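PDB 4RY1: periplasmic solute binding protein from Pectobacterium atrosepticum, which probably binds a sugar in the periplasm and delivers it to an ABC-type importer, as solute-binding proteins of family 1 do. Local coordinates for residues G41-I53 and V61-S73. Numbering follows the deposited sequence. Where two conformers were deposited one is given.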
ATOM      1  N   GLY A  41      -3.364   1.326  16.618  0.50 29.53           N
ATOM      2  CA  GLY A  41      -3.233   0.316  15.605  0.50 23.96           C
ATOM      3  C   GLY A  41      -4.128   0.672  14.430  0.50 23.47           C
ATOM      4  O   GLY A  41      -5.042   1.465  14.536  0.50 30.77           O
ATOM      5  N   TRP A  42      -3.794   0.080  13.304  1.00 25.02           N
ATOM      6  CA  TRP A  42      -4.473   0.239  12.021  1.00 23.53           C
ATOM      7  C   TRP A  42      -5.936  -0.174  12.055  1.00 21.85           C
ATOM      8  O   TRP A  42      -6.794   0.518  11.505  1.00 24.28           O
ATOM      9  CB  TRP A  42      -3.727  -0.615  11.015  1.00 23.09           C
ATOM     10  CG  TRP A  42      -4.424  -0.836   9.771  1.00 23.90           C
ATOM     11  CD1 TRP A  42      -4.976  -2.005   9.331  1.00 36.32           C
ATOM     12  CD2 TRP A  42      -4.646   0.125   8.752  1.00 22.56           C
ATOM     13  NE1 TRP A  42      -5.538  -1.819   8.092  1.00 43.29           N
ATOM     14  CE2 TRP A  42      -5.343  -0.516   7.715  1.00 30.73           C
ATOM     15  CE3 TRP A  42      -4.320   1.477   8.611  1.00 21.06           C
ATOM     16  CZ2 TRP A  42      -5.725   0.148   6.555  1.00 44.38           C
ATOM     17  CZ3 TRP A  42      -4.697   2.127   7.470  1.00 21.81           C
ATOM     18  CH2 TRP A  42      -5.389   1.470   6.452  1.00 32.82           C
ATOM     19  N   ASP A  43      -6.221  -1.292  12.710  1.00 23.96           N
ATOM     20  CA  ASP A  43      -7.601  -1.756  12.833  1.00 26.27           C
ATOM     21  C   ASP A  43      -8.394  -0.710  13.580  1.00 28.46           C
ATOM     22  O   ASP A  43      -8.060  -0.363  14.709  1.00 34.72           O
ATOM     23  CB  ASP A  43      -7.684  -3.050  13.646  1.00 34.52           C
ATOM     24  CG  ASP A  43      -7.066  -4.226  12.938  1.00 92.07           C
ATOM     25  OD1 ASP A  43      -6.783  -4.129  11.724  1.00 96.85           O
ATOM     26  OD2 ASP A  43      -6.857  -5.252  13.609  1.00 96.37           O
ATOM     27  N   GLY A  44      -9.452  -0.207  12.978  1.00 30.54           N
ATOM     28  CA  GLY A  44     -10.253   0.806  13.668  1.00 25.42           C
ATOM     29  C   GLY A  44      -9.822   2.260  13.520  1.00 20.73           C
ATOM     30  O   GLY A  44     -10.548   3.155  13.930  1.00 21.30           O
ATOM     31  N   TYR A  45      -8.639   2.514  12.969  1.00 18.94           N
ATOM     32  CA  TYR A  45      -8.183   3.903  12.830  1.00 15.21           C
ATOM     33  C   TYR A  45      -9.112   4.749  11.932  1.00 14.62           C
ATOM     34  O   TYR A  45      -9.529   5.839  12.303  1.00 15.81           O
ATOM     35  CB  TYR A  45      -6.742   3.945  12.304  1.00 17.69           C
ATOM     36  CG  TYR A  45      -6.139   5.325  12.194  1.00 14.81           C
ATOM     37  CD1 TYR A  45      -6.431   6.149  11.119  1.00 13.38           C
ATOM     38  CD2 TYR A  45      -5.245   5.795  13.139  1.00 15.83           C
ATOM     39  CE1 TYR A  45      -5.865   7.411  10.989  1.00 13.49           C
ATOM     40  CE2 TYR A  45      -4.681   7.063  13.017  1.00 12.89           C
ATOM     41  CZ  TYR A  45      -4.966   7.853  11.935  1.00 12.50           C
ATOM     42  OH  TYR A  45      -4.369   9.084  11.801  1.00 13.31           O
ATOM     43  N   LEU A  46      -9.428   4.231  10.761  1.00 14.74           N
ATOM     44  CA  LEU A  46     -10.289   4.962   9.835  1.00 15.18           C
ATOM     45  C   LEU A  46     -11.680   5.199  10.443  1.00 17.17           C
ATOM     46  O   LEU A  46     -12.207   6.314  10.376  1.00 16.75           O
ATOM     47  CB  LEU A  46     -10.435   4.230   8.504  1.00 16.30           C
ATOM     48  CG  LEU A  46     -11.425   4.873   7.522  1.00 16.01           C
ATOM     49  CD1 LEU A  46     -11.065   6.303   7.180  1.00 17.72           C
ATOM     50  CD2 LEU A  46     -11.491   4.039   6.261  1.00 18.78           C
ATOM     51  N   SER A  47     -12.266   4.167  11.041  1.00 16.84           N
ATOM     52  CA  SER A  47     -13.612   4.320  11.594  1.00 20.55           C
ATOM     53  C   SER A  47     -13.596   5.368  12.743  1.00 17.47           C
ATOM     54  O   SER A  47     -14.470   6.247  12.811  1.00 18.53           O
ATOM     55  CB  SER A  47     -14.187   2.948  11.983  1.00 28.53           C
ATOM     56  OG  SER A  47     -13.560   2.455  13.127  1.00 33.97           O
ATOM     57  N   ARG A  48     -12.542   5.368  13.567  1.00 16.66           N
ATOM     58  CA  ARG A  48     -12.411   6.372  14.632  1.00 18.43           C
ATOM     59  C   ARG A  48     -12.249   7.784  14.064  1.00 15.47           C
ATOM     60  O   ARG A  48     -12.843   8.748  14.554  1.00 17.37           O
ATOM     61  CB  ARG A  48     -11.237   6.049  15.582  1.00 20.14           C
ATOM     62  N   LEU A  49     -11.378   7.906  13.066  1.00 14.85           N
ATOM     63  CA  LEU A  49     -11.107   9.197  12.455  1.00 15.59           C
ATOM     64  C   LEU A  49     -12.354   9.763  11.801  1.00 14.19           C
ATOM     65  O   LEU A  49     -12.644  10.945  11.920  1.00 14.10           O
ATOM     66  CB  LEU A  49      -9.971   9.073  11.439  1.00 15.22           C
ATOM     67  CG  LEU A  49      -9.642  10.389  10.726  1.00 16.47           C
ATOM     68  CD1 LEU A  49      -9.191  11.446  11.721  1.00 20.49           C
ATOM     69  CD2 LEU A  49      -8.601  10.172   9.626  1.00 16.88           C
ATOM     70  N   SER A  50     -13.077   8.905  11.094  1.00 14.29           N
ATOM     71  CA  SER A  50     -14.308   9.332  10.404  1.00 13.36           C
ATOM     72  C   SER A  50     -15.330   9.888  11.408  1.00 14.26           C
ATOM     73  O   SER A  50     -15.949  10.922  11.192  1.00 14.48           O
ATOM     74  CB  SER A  50     -14.895   8.192   9.590  1.00 16.09           C
ATOM     75  OG  SER A  50     -15.965   8.638   8.784  1.00 18.88           O
ATOM     76  N   THR A  51     -15.454   9.196  12.523  1.00 13.93           N
ATOM     77  CA  THR A  51     -16.346   9.635  13.596  1.00 13.48           C
ATOM     78  C   THR A  51     -15.873  10.974  14.200  1.00 16.18           C
ATOM     79  O   THR A  51     -16.658  11.895  14.415  1.00 16.32           O
ATOM     80  CB  THR A  51     -16.503   8.550  14.659  1.00 16.23           C
ATOM     81  OG1 THR A  51     -17.099   7.399  14.050  1.00 16.59           O
ATOM     82  CG2 THR A  51     -17.378   9.056  15.828  1.00 17.61           C
ATOM     83  N   GLN A  52     -14.569  11.103  14.441  1.00 15.10           N
ATOM     84  CA  GLN A  52     -14.031  12.373  14.925  1.00 14.35           C
ATOM     85  C   GLN A  52     -14.338  13.525  13.978  1.00 13.73           C
ATOM     86  O   GLN A  52     -14.763  14.602  14.401  1.00 15.57           O
ATOM     87  CB  GLN A  52     -12.501  12.284  15.059  1.00 16.32           C
ATOM     88  CG  GLN A  52     -12.007  11.494  16.268  1.00 17.58           C
ATOM     89  CD  GLN A  52     -10.493  11.375  16.296  1.00 19.34           C
ATOM     90  OE1 GLN A  52      -9.861  11.282  15.244  1.00 21.33           O
ATOM     91  NE2 GLN A  52      -9.919  11.359  17.486  1.00 26.95           N
ATOM     92  N   ILE A  53     -14.034  13.320  12.699  1.00 12.87           N
ATOM     93  CA  ILE A  53     -14.235  14.379  11.717  1.00 14.40           C
ATOM     94  C   ILE A  53     -15.721  14.802  11.698  1.00 15.39           C
ATOM     95  O   ILE A  53     -16.040  15.986  11.636  1.00 15.33           O
ATOM     96  CB  ILE A  53     -13.723  13.943  10.334  1.00 13.32           C
ATOM     97  CG1 ILE A  53     -12.190  13.908  10.387  1.00 13.23           C
ATOM     98  CG2 ILE A  53     -14.224  14.885   9.234  1.00 16.17           C
ATOM     99  CD1 ILE A  53     -11.519  13.333   9.153  1.00 16.31           C
ATOM    100  N   VAL A  61      -3.099  17.275  13.276  1.00 11.25           N
ATOM    101  CA  VAL A  61      -2.332  16.548  12.257  1.00 10.68           C
ATOM    102  C   VAL A  61      -2.767  15.091  12.263  1.00 10.34           C
ATOM    103  O   VAL A  61      -2.780  14.436  13.315  1.00 11.47           O
ATOM    104  CB  VAL A  61      -0.811  16.634  12.476  1.00 10.37           C
ATOM    105  CG1 VAL A  61      -0.034  15.824  11.420  1.00 10.99           C
ATOM    106  CG2 VAL A  61      -0.366  18.073  12.409  1.00 12.39           C
ATOM    107  N   MET A  62      -3.120  14.592  11.080  1.00 10.42           N
ATOM    108  CA  MET A  62      -3.565  13.200  10.941  1.00 11.57           C
ATOM    109  C   MET A  62      -2.720  12.476   9.909  1.00 10.37           C
ATOM    110  O   MET A  62      -2.553  12.961   8.789  1.00 11.80           O
ATOM    111  CB  MET A  62      -5.005  13.157  10.437  1.00 11.41           C
ATOM    112  CG  MET A  62      -6.036  13.794  11.363  1.00 12.01           C
ATOM    113  SD  MET A  62      -7.579  14.408  10.524  1.00  8.92           S
ATOM    114  CE  MET A  62      -6.887  16.006   9.988  1.00 15.79           C
ATOM    115  N   ARG A  63      -2.278  11.272  10.235  1.00 10.82           N
ATOM    116  CA  ARG A  63      -1.853  10.346   9.177  1.00 10.80           C
ATOM    117  C   ARG A  63      -3.120   9.834   8.476  1.00 11.61           C
ATOM    118  O   ARG A  63      -4.074   9.444   9.141  1.00 11.87           O
ATOM    119  CB  ARG A  63      -1.057   9.174   9.711  1.00 10.23           C
ATOM    120  CG  ARG A  63      -0.361   8.333   8.649  1.00 11.15           C
ATOM    121  CD  ARG A  63       0.138   7.021   9.225  1.00 11.62           C
ATOM    122  NE  ARG A  63       0.738   6.147   8.217  1.00 13.58           N
ATOM    123  CZ  ARG A  63       2.042   5.940   8.054  1.00 15.10           C
ATOM    124  NH1 ARG A  63       2.918   6.556   8.828  1.00 15.09           N
ATOM    125  NH2 ARG A  63       2.438   5.093   7.105  1.00 18.41           N
ATOM    126  N   ILE A  64      -3.112   9.853   7.151  1.00 10.58           N
ATOM    127  CA  ILE A  64      -4.214   9.347   6.371  1.00 11.05           C
ATOM    128  C   ILE A  64      -3.683   8.547   5.194  1.00 11.33           C
ATOM    129  O   ILE A  64      -2.563   8.762   4.738  1.00 11.98           O
ATOM    130  CB  ILE A  64      -5.148  10.449   5.854  1.00 13.35           C
ATOM    131  CG1 ILE A  64      -4.405  11.431   4.945  1.00 13.62           C
ATOM    132  CG2 ILE A  64      -5.863  11.165   7.002  1.00 15.70           C
ATOM    133  CD1 ILE A  64      -5.336  12.360   4.185  1.00 17.48           C
ATOM    134  N   ASP A  65      -4.462   7.586   4.737  1.00 12.02           N
ATOM    135  CA  ASP A  65      -4.180   6.906   3.488  1.00 12.55           C
ATOM    136  C   ASP A  65      -4.658   7.763   2.309  1.00 12.41           C
ATOM    137  O   ASP A  65      -5.711   8.418   2.371  1.00 12.26           O
ATOM    138  CB  ASP A  65      -4.810   5.503   3.469  1.00 13.16           C
ATOM    139  CG  ASP A  65      -3.794   4.349   3.520  1.00 22.51           C
ATOM    140  OD1 ASP A  65      -2.561   4.537   3.543  1.00 19.69           O
ATOM    141  OD2 ASP A  65      -4.258   3.207   3.553  1.00 28.32           O
ATOM    142  N   TRP A  66      -3.893   7.721   1.216  1.00 11.95           N
ATOM    143  CA  TRP A  66      -4.248   8.452  -0.016  1.00 12.93           C
ATOM    144  C   TRP A  66      -5.638   8.089  -0.532  1.00 11.97           C
ATOM    145  O   TRP A  66      -6.391   8.940  -1.029  1.00 13.49           O
ATOM    146  CB  TRP A  66      -3.170   8.200  -1.071  1.00 17.43           C
ATOM    147  CG  TRP A  66      -3.498   8.571  -2.470  1.00 14.40           C
ATOM    148  CD1 TRP A  66      -3.403   9.803  -3.038  1.00 15.50           C
ATOM    149  CD2 TRP A  66      -3.901   7.675  -3.497  1.00 14.63           C
ATOM    150  NE1 TRP A  66      -3.753   9.728  -4.365  1.00 16.81           N
ATOM    151  CE2 TRP A  66      -4.045   8.423  -4.666  1.00 15.12           C
ATOM    152  CE3 TRP A  66      -4.143   6.297  -3.540  1.00 18.20           C
ATOM    153  CZ2 TRP A  66      -4.418   7.843  -5.868  1.00 19.18           C
ATOM    154  CZ3 TRP A  66      -4.509   5.728  -4.731  1.00 18.57           C
ATOM    155  CH2 TRP A  66      -4.643   6.498  -5.874  1.00 20.42           C
ATOM    156  N   ASN A  67      -5.984   6.826  -0.415  1.00 12.85           N
ATOM    157  CA  ASN A  67      -7.263   6.352  -0.930  1.00 14.53           C
ATOM    158  C   ASN A  67      -8.449   6.738  -0.065  1.00 14.33           C
ATOM    159  O   ASN A  67      -9.591   6.420  -0.431  1.00 15.85           O
ATOM    160  CB  ASN A  67      -7.177   4.855  -1.145  1.00 18.65           C
ATOM    161  CG  ASN A  67      -6.520   4.157  -0.003  1.00 22.03           C
ATOM    162  OD1 ASN A  67      -5.299   4.325   0.243  1.00 24.09           O
ATOM    163  ND2 ASN A  67      -7.281   3.378   0.705  1.00 23.47           N
ATOM    164  N   TRP A  68      -8.193   7.467   1.025  1.00 12.96           N
ATOM    165  CA  TRP A  68      -9.264   8.053   1.842  1.00 11.96           C
ATOM    166  C   TRP A  68      -9.647   9.449   1.383  1.00 12.68           C
ATOM    167  O   TRP A  68     -10.638  10.016   1.875  1.00 14.21           O
ATOM    168  CB  TRP A  68      -8.922   8.106   3.326  1.00 12.89           C
ATOM    169  CG  TRP A  68      -8.571   6.795   3.935  1.00 12.46           C
ATOM    170  CD1 TRP A  68      -8.749   5.538   3.410  1.00 14.38           C
ATOM    171  CD2 TRP A  68      -7.927   6.617   5.186  1.00 12.74           C
ATOM    172  NE1 TRP A  68      -8.256   4.600   4.268  1.00 15.76           N
ATOM    173  CE2 TRP A  68      -7.767   5.233   5.381  1.00 13.34           C
ATOM    174  CE3 TRP A  68      -7.495   7.498   6.191  1.00 13.04           C
ATOM    175  CZ2 TRP A  68      -7.155   4.706   6.518  1.00 15.38           C
ATOM    176  CZ3 TRP A  68      -6.903   6.965   7.331  1.00 13.63           C
ATOM    177  CH2 TRP A  68      -6.725   5.591   7.474  1.00 14.92           C
ATOM    178  N   LEU A  69      -8.903  10.014   0.448  1.00 12.76           N
ATOM    179  CA  LEU A  69      -9.214  11.360  -0.022  1.00 13.82           C
ATOM    180  C   LEU A  69     -10.588  11.468  -0.710  1.00 13.91           C
ATOM    181  O   LEU A  69     -11.257  12.491  -0.562  1.00 13.56           O
ATOM    182  CB  LEU A  69      -8.101  11.949  -0.885  1.00 14.96           C
ATOM    183  CG  LEU A  69      -6.815  12.294  -0.140  1.00 14.22           C
ATOM    184  CD1 LEU A  69      -5.807  12.884  -1.114  1.00 16.23           C
ATOM    185  CD2 LEU A  69      -7.061  13.267   1.001  1.00 14.05           C
ATOM    186  N   PRO A  70     -11.034  10.426  -1.454  1.00 13.42           N
ATOM    187  CA  PRO A  70     -12.427  10.564  -1.967  1.00 14.49           C
ATOM    188  C   PRO A  70     -13.482  10.756  -0.870  1.00 15.36           C
ATOM    189  O   PRO A  70     -14.316  11.659  -0.956  1.00 15.93           O
ATOM    190  CB  PRO A  70     -12.625   9.286  -2.779  1.00 14.53           C
ATOM    191  CG  PRO A  70     -11.233   8.995  -3.254  1.00 14.07           C
ATOM    192  CD  PRO A  70     -10.350   9.275  -2.068  1.00 15.21           C
ATOM    193  N   GLN A  71     -13.394   9.967   0.183  1.00 14.32           N
ATOM    194  CA  GLN A  71     -14.334  10.060   1.306  1.00 15.36           C
ATOM    195  C   GLN A  71     -14.272  11.423   1.978  1.00 15.34           C
ATOM    196  O   GLN A  71     -15.294  12.061   2.226  1.00 18.05           O
ATOM    197  CB  GLN A  71     -14.056   8.967   2.345  1.00 18.32           C
ATOM    198  CG  GLN A  71     -14.869   9.153   3.619  1.00 20.38           C
ATOM    199  CD  GLN A  71     -14.705   8.042   4.654  1.00 19.18           C
ATOM    200  OE1 GLN A  71     -14.045   7.004   4.413  1.00 22.48           O
ATOM    201  NE2 GLN A  71     -15.315   8.261   5.831  1.00 20.77           N
ATOM    202  N   PHE A  72     -13.066  11.849   2.328  1.00 14.40           N
ATOM    203  CA  PHE A  72     -12.904  13.044   3.157  1.00 12.52           C
ATOM    204  C   PHE A  72     -12.836  14.368   2.404  1.00 14.35           C
ATOM    205  O   PHE A  72     -13.112  15.436   2.988  1.00 16.94           O
ATOM    206  CB  PHE A  72     -11.672  12.884   4.057  1.00 13.51           C
ATOM    207  CG  PHE A  72     -11.825  11.815   5.115  1.00 12.88           C
ATOM    208  CD1 PHE A  72     -12.927  11.806   5.954  1.00 14.68           C
ATOM    209  CD2 PHE A  72     -10.872  10.813   5.259  1.00 13.79           C
ATOM    210  CE1 PHE A  72     -13.074  10.826   6.920  1.00 16.20           C
ATOM    211  CE2 PHE A  72     -10.995   9.841   6.227  1.00 16.17           C
ATOM    212  CZ  PHE A  72     -12.115   9.844   7.060  1.00 15.09           C
ATOM    213  N   SER A  73     -12.395  14.315   1.148  1.00 14.14           N
ATOM    214  CA  SER A  73     -12.117  15.532   0.375  1.00 14.50           C
ATOM    215  C   SER A  73     -12.929  15.691  -0.910  1.00 15.16           C
ATOM    216  O   SER A  73     -13.472  16.751  -1.153  1.00 18.87           O
ATOM    217  CB  SER A  73     -10.620  15.624   0.053  1.00 14.35           C
ATOM    218  OG  SER A  73      -9.836  15.624   1.245  1.00 16.26           O
TER
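Leu46 and Phe72 meet where helix 45-53 lies against helix 69-73, the two short segments running nearly parallel. The Phe72 ring enters a hole lined by Leu46, Leu49, Ser50 and Ile53, a knob-into-hole fit with two different ring contacts: Ile53 CD1 stands over one face, 4.0 Å from the ring centroid, whereas the backbone CA of Ser50 lies at the edge. Leu46 bridges Phe72 and Trp68. With CG anti to the backbone N (chi1 175°), it directs CD1 over the six-membered ring of Trp68. This CH-pi contact is 3.8 Å from the centroid and 15° off the normal. The same Leu46 CD1 lies 3.7 Å from Phe72 CE2. Asp65 CB occupies the opposite face of the indole, while Tyr45 CE1 reaches its edge in plane, so Trp68 is held on both faces and along one side. Deeper in, Leu49 divides its branches, CD1 touching Met62 SD at 3.6 Å and CD2 turning to Ile64 CG2. A hydrogen bond between the segments runs from Tyr45 OH to Arg63 O, 2.7 Å, in the carbonyl plane on a lone pair (C=O...O angle 131°); Tyr45 OH also bonds Ser8, tying the helix to strand 3-10.

The outer margin is looser. Exposed Gln71, its chain extended beyond CG, reaches across to bring NE2 3.0 Å from Ser50 OG, and at the other end exposed Trp42 meets Trp68 rim to rim, with centroids 5.9 Å apart and neither ring over the other. Trp10 also meets both indoles, and Asp65 OD1 hydrogen-bonds a glycerol, probably from the crystallisation liquor, which may mark a pocket. Through Leu49 and Tyr45, helix 45-55 packs on strand 61-64; it links strands 33-40 and 61-64, both parallel to strand 3-10, a beta-alpha-beta crossover in an alpha/beta lobe of the periplasmic-binding-protein fold.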